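Local atomic coordinates of acyl-CoA dehydrogenase (Bacillus anthracis, PDB entry 3OWA), a protein that probably catalyses the FAD-dependent alpha,beta-dehydrogenation of acyl-CoA thioesters to trans-2-enoyl-CoA. Residues T44-E55 against R69-L79. Residues are numbered along the deposited sequence; the frame is centred on the assembly and turned at random.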
loop_
_atom_site.group_PDB
_atom_site.type_symbol
_atom_site.label_atom_id
_atom_site.label_comp_id
_atom_site.label_asym_id
_atom_site.label_seq_id
_atom_site.Cartn_x
_atom_site.Cartn_y
_atom_site.Cartn_z
ATOM N N THR A 44 -13.102 -24.842 -13.607
ATOM C CA THR A 44 -12.533 -24.401 -12.348
ATOM C C THR A 44 -13.394 -23.311 -11.731
ATOM O O THR A 44 -13.784 -23.413 -10.576
ATOM C CB THR A 44 -11.093 -23.880 -12.513
ATOM O OG1 THR A 44 -10.345 -24.874 -13.199
ATOM C CG2 THR A 44 -10.457 -23.634 -11.144
ATOM N N GLU A 45 -13.691 -22.272 -12.518
ATOM C CA GLU A 45 -14.531 -21.169 -12.070
ATOM C C GLU A 45 -15.869 -21.630 -11.480
ATOM O O GLU A 45 -16.262 -21.157 -10.414
ATOM C CB GLU A 45 -14.799 -20.189 -13.232
ATOM C CG GLU A 45 -15.627 -19.001 -12.808
ATOM C CD GLU A 45 -15.476 -17.831 -13.763
ATOM O OE1 GLU A 45 -15.023 -16.765 -13.308
ATOM O OE2 GLU A 45 -15.794 -18.002 -14.966
ATOM N N ASP A 46 -16.549 -22.543 -12.159
ATOM C CA ASP A 46 -17.816 -23.087 -11.669
ATOM C C ASP A 46 -17.643 -23.834 -10.346
ATOM O O ASP A 46 -18.445 -23.664 -9.420
ATOM C CB ASP A 46 -18.396 -24.050 -12.685
ATOM C CG ASP A 46 -18.922 -23.343 -13.947
ATOM O OD1 ASP A 46 -19.131 -22.103 -13.920
ATOM O OD2 ASP A 46 -19.143 -24.042 -14.955
ATOM N N PHE A 47 -16.617 -24.674 -10.266
ATOM C CA PHE A 47 -16.272 -25.316 -8.998
ATOM C C PHE A 47 -16.129 -24.271 -7.874
ATOM O O PHE A 47 -16.818 -24.361 -6.868
ATOM C CB PHE A 47 -14.998 -26.172 -9.097
ATOM C CG PHE A 47 -14.523 -26.686 -7.758
ATOM C CD1 PHE A 47 -13.382 -26.176 -7.169
ATOM C CD2 PHE A 47 -15.257 -27.651 -7.067
ATOM C CE1 PHE A 47 -12.952 -26.640 -5.908
ATOM C CE2 PHE A 47 -14.826 -28.133 -5.804
ATOM C CZ PHE A 47 -13.686 -27.617 -5.242
ATOM N N ILE A 48 -15.263 -23.277 -8.072
ATOM C CA ILE A 48 -14.996 -22.246 -7.059
ATOM C C ILE A 48 -16.278 -21.465 -6.656
ATOM O O ILE A 48 -16.623 -21.363 -5.466
ATOM C CB ILE A 48 -13.806 -21.302 -7.459
ATOM C CG1 ILE A 48 -12.472 -21.898 -6.994
ATOM C CG2 ILE A 48 -13.880 -20.005 -6.669
ATOM C CD1 ILE A 48 -11.982 -23.025 -7.788
ATOM N N VAL A 49 -17.042 -21.017 -7.652
ATOM C CA VAL A 49 -18.228 -20.217 -7.414
ATOM C C VAL A 49 -19.361 -21.055 -6.810
ATOM O O VAL A 49 -19.993 -20.641 -5.838
ATOM C CB VAL A 49 -18.688 -19.502 -8.737
ATOM C CG1 VAL A 49 -20.099 -18.926 -8.616
ATOM C CG2 VAL A 49 -17.726 -18.416 -9.139
ATOM N N ASN A 50 -19.667 -22.196 -7.425
ATOM C CA ASN A 50 -20.727 -23.061 -6.942
ATOM C C ASN A 50 -20.410 -23.804 -5.628
ATOM O O ASN A 50 -21.283 -23.911 -4.785
ATOM C CB ASN A 50 -21.164 -24.052 -8.026
ATOM C CG ASN A 50 -21.727 -23.351 -9.254
ATOM O OD1 ASN A 50 -22.189 -22.218 -9.168
ATOM N ND2 ASN A 50 -21.714 -24.032 -10.394
ATOM N N GLU A 51 -19.188 -24.309 -5.450
ATOM C CA GLU A 51 -18.894 -25.200 -4.291
ATOM C C GLU A 51 -18.110 -24.540 -3.182
ATOM O O GLU A 51 -18.374 -24.771 -2.011
ATOM C CB GLU A 51 -18.157 -26.469 -4.744
ATOM C CG GLU A 51 -18.825 -27.164 -5.949
ATOM C CD GLU A 51 -20.165 -27.765 -5.586
ATOM O OE1 GLU A 51 -20.211 -28.532 -4.609
ATOM O OE2 GLU A 51 -21.171 -27.516 -6.286
ATOM N N VAL A 52 -17.125 -23.741 -3.543
ATOM C CA VAL A 52 -16.206 -23.196 -2.547
ATOM C C VAL A 52 -16.725 -21.946 -1.848
ATOM O O VAL A 52 -16.626 -21.826 -0.599
ATOM C CB VAL A 52 -14.817 -22.926 -3.158
ATOM C CG1 VAL A 52 -13.865 -22.286 -2.117
ATOM C CG2 VAL A 52 -14.220 -24.226 -3.645
ATOM N N LEU A 53 -17.220 -20.986 -2.628
ATOM C CA LEU A 53 -17.609 -19.694 -2.058
ATOM C C LEU A 53 -18.692 -19.752 -0.985
ATOM O O LEU A 53 -18.620 -18.992 0.002
ATOM C CB LEU A 53 -17.940 -18.645 -3.120
ATOM C CG LEU A 53 -16.807 -18.276 -4.071
ATOM C CD1 LEU A 53 -17.284 -17.118 -5.015
ATOM C CD2 LEU A 53 -15.476 -17.900 -3.323
ATOM N N PRO A 54 -19.685 -20.633 -1.154
ATOM C CA PRO A 54 -20.682 -20.747 -0.115
ATOM C C PRO A 54 -20.074 -21.200 1.230
ATOM O O PRO A 54 -20.725 -21.029 2.233
ATOM C CB PRO A 54 -21.595 -21.855 -0.632
ATOM C CG PRO A 54 -21.537 -21.696 -2.161
ATOM C CD PRO A 54 -20.052 -21.368 -2.379
ATOM N N GLU A 55 -18.871 -21.786 1.235
ATOM C CA GLU A 55 -18.236 -22.249 2.488
ATOM C C GLU A 55 -17.119 -21.345 2.948
ATOM O O GLU A 55 -16.585 -21.519 4.048
ATOM C CB GLU A 55 -17.733 -23.698 2.349
ATOM C CG GLU A 55 -18.907 -24.664 2.015
ATOM C CD GLU A 55 -18.548 -26.153 2.201
ATOM O OE1 GLU A 55 -17.991 -26.541 3.263
ATOM O OE2 GLU A 55 -18.810 -26.928 1.257
ATOM N N ARG A 69 -12.648 -31.644 2.509
ATOM C CA ARG A 69 -13.713 -32.168 1.672
ATOM C C ARG A 69 -13.692 -31.476 0.299
ATOM O O ARG A 69 -13.809 -32.132 -0.739
ATOM C CB ARG A 69 -15.088 -32.006 2.343
ATOM C CG ARG A 69 -16.270 -32.481 1.441
ATOM C CD ARG A 69 -17.621 -32.547 2.168
ATOM N NE ARG A 69 -17.839 -31.421 3.097
ATOM C CZ ARG A 69 -18.043 -30.156 2.719
ATOM N NH1 ARG A 69 -18.215 -29.228 3.649
ATOM N NH2 ARG A 69 -18.039 -29.810 1.427
ATOM N N LEU A 70 -13.562 -30.154 0.305
ATOM C CA LEU A 70 -13.522 -29.395 -0.956
ATOM C C LEU A 70 -12.323 -29.733 -1.819
ATOM O O LEU A 70 -12.438 -29.775 -3.048
ATOM C CB LEU A 70 -13.574 -27.885 -0.684
ATOM C CG LEU A 70 -14.950 -27.470 -0.141
ATOM C CD1 LEU A 70 -14.906 -26.096 0.376
ATOM C CD2 LEU A 70 -16.033 -27.599 -1.262
ATOM N N LEU A 71 -11.167 -29.931 -1.190
ATOM C CA LEU A 71 -9.998 -30.376 -1.939
ATOM C C LEU A 71 -10.227 -31.698 -2.668
ATOM O O LEU A 71 -9.833 -31.833 -3.826
ATOM C CB LEU A 71 -8.758 -30.468 -1.053
ATOM C CG LEU A 71 -8.127 -29.111 -0.723
ATOM C CD1 LEU A 71 -7.098 -29.319 0.368
ATOM C CD2 LEU A 71 -7.494 -28.417 -1.934
ATOM N N LYS A 72 -10.855 -32.667 -1.986
ATOM C CA LYS A 72 -11.130 -33.965 -2.581
ATOM C C LYS A 72 -12.184 -33.846 -3.671
ATOM O O LYS A 72 -12.097 -34.558 -4.671
ATOM C CB LYS A 72 -11.498 -35.021 -1.520
ATOM C CG LYS A 72 -10.327 -35.395 -0.561
ATOM C CD LYS A 72 -10.724 -36.559 0.357
ATOM C CE LYS A 72 -9.841 -36.700 1.600
ATOM N NZ LYS A 72 -8.323 -36.691 1.427
ATOM N N GLU A 73 -13.149 -32.938 -3.520
ATOM C CA GLU A 73 -14.103 -32.701 -4.619
ATOM C C GLU A 73 -13.371 -32.120 -5.822
ATOM O O GLU A 73 -13.589 -32.581 -6.936
ATOM C CB GLU A 73 -15.282 -31.781 -4.256
ATOM C CG GLU A 73 -16.254 -32.304 -3.170
ATOM C CD GLU A 73 -17.243 -31.201 -2.698
ATOM O OE1 GLU A 73 -17.469 -30.239 -3.481
ATOM O OE2 GLU A 73 -17.782 -31.288 -1.553
ATOM N N ALA A 74 -12.486 -31.139 -5.582
ATOM C CA ALA A 74 -11.573 -30.641 -6.619
ATOM C C ALA A 74 -10.732 -31.764 -7.252
ATOM O O ALA A 74 -10.510 -31.772 -8.468
ATOM C CB ALA A 74 -10.648 -29.522 -6.063
ATOM N N GLY A 75 -10.237 -32.675 -6.413
ATOM C CA GLY A 75 -9.486 -33.850 -6.877
ATOM C C GLY A 75 -10.270 -34.698 -7.881
ATOM O O GLY A 75 -9.719 -35.132 -8.884
ATOM N N GLU A 76 -11.564 -34.884 -7.623
ATOM C CA GLU A 76 -12.441 -35.657 -8.495
ATOM C C GLU A 76 -12.658 -34.983 -9.823
ATOM O O GLU A 76 -13.013 -35.641 -10.804
ATOM C CB GLU A 76 -13.799 -35.949 -7.840
ATOM C CG GLU A 76 -13.718 -37.025 -6.769
ATOM C CD GLU A 76 -14.915 -37.026 -5.803
ATOM O OE1 GLU A 76 -15.676 -36.021 -5.763
ATOM O OE2 GLU A 76 -15.081 -38.039 -5.073
ATOM N N LEU A 77 -12.423 -33.671 -9.888
ATOM C CA LEU A 77 -12.597 -32.984 -11.170
ATOM C C LEU A 77 -11.283 -32.917 -11.962
ATOM O O LEU A 77 -11.217 -32.292 -13.021
ATOM C CB LEU A 77 -13.205 -31.591 -10.964
ATOM C CG LEU A 77 -14.618 -31.562 -10.393
ATOM C CD1 LEU A 77 -14.965 -30.166 -9.923
ATOM C CD2 LEU A 77 -15.617 -32.062 -11.448
ATOM N N GLY A 78 -10.234 -33.533 -11.430
ATOM C CA GLY A 78 -8.924 -33.458 -12.073
ATOM C C GLY A 78 -8.127 -32.200 -11.755
ATOM O O GLY A 78 -7.004 -32.047 -12.241
ATOM N N LEU A 79 -8.680 -31.301 -10.935
ATOM C CA LEU A 79 -7.993 -30.035 -10.555
ATOM C C LEU A 79 -6.770 -30.139 -9.626
ATOM O O LEU A 79 -6.033 -29.155 -9.436
ATOM C CB LEU A 79 -9.008 -29.021 -9.983
ATOM C CG LEU A 79 -10.232 -28.735 -10.880
ATOM C CD1 LEU A 79 -11.238 -27.793 -10.210
ATOM C CD2 LEU A 79 -9.823 -28.198 -12.256
#
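F47 turns the rim of its ring onto a backbone carbonyl of the facing helix: F47 CZ lies 3.3 Å from L70 O, near the ring plane. This antiparallel helix pair belongs to the all-helical N-terminal domain of the acyl-CoA dehydrogenase fold, pairing helix 35-52 with helix 64-76 at 148° between short axes 11.3 Å apart. At this spacing a trans chi1 (172°) carries the F47 ring across to the small side chain of A74, whose methyl CB is 3.7 Å from CZ and whose CA lies over one ring face. L77 and L79 add branched apolar ends obliquely, L77 CD1 coming within 3.8 Å of F47 CD2. G78 between them adopts positive phi and ends the helix in a Schellman motif, which suits glycine: L79 N bonds to A74 O and G78 N to G75 O, while L77 N donates to A74 O from the opposite face of its plane. Farther along, CD1 of L70 lies beside V52 and CD2 approaches E51 O and E55 OE2, while F111 of helix 110-122 touches both L70 and V52. At the exposed end, toward R69 and E55, charge holds the polar edge. E51 and E73 bring carboxylate oxygens close without bonding, a proximity that nearby R69 probably eases. The R69 guanidinium, turned by a bend at chi3, also binds E73 weakly, and R66 gives E55 a second cationic partner. R69 grips E55 end-on, the two planes 26° apart: NH1 donates to OE1 at 2.7 Å, and NH2 meets the syn lone pair of OE2 at 3.0 Å.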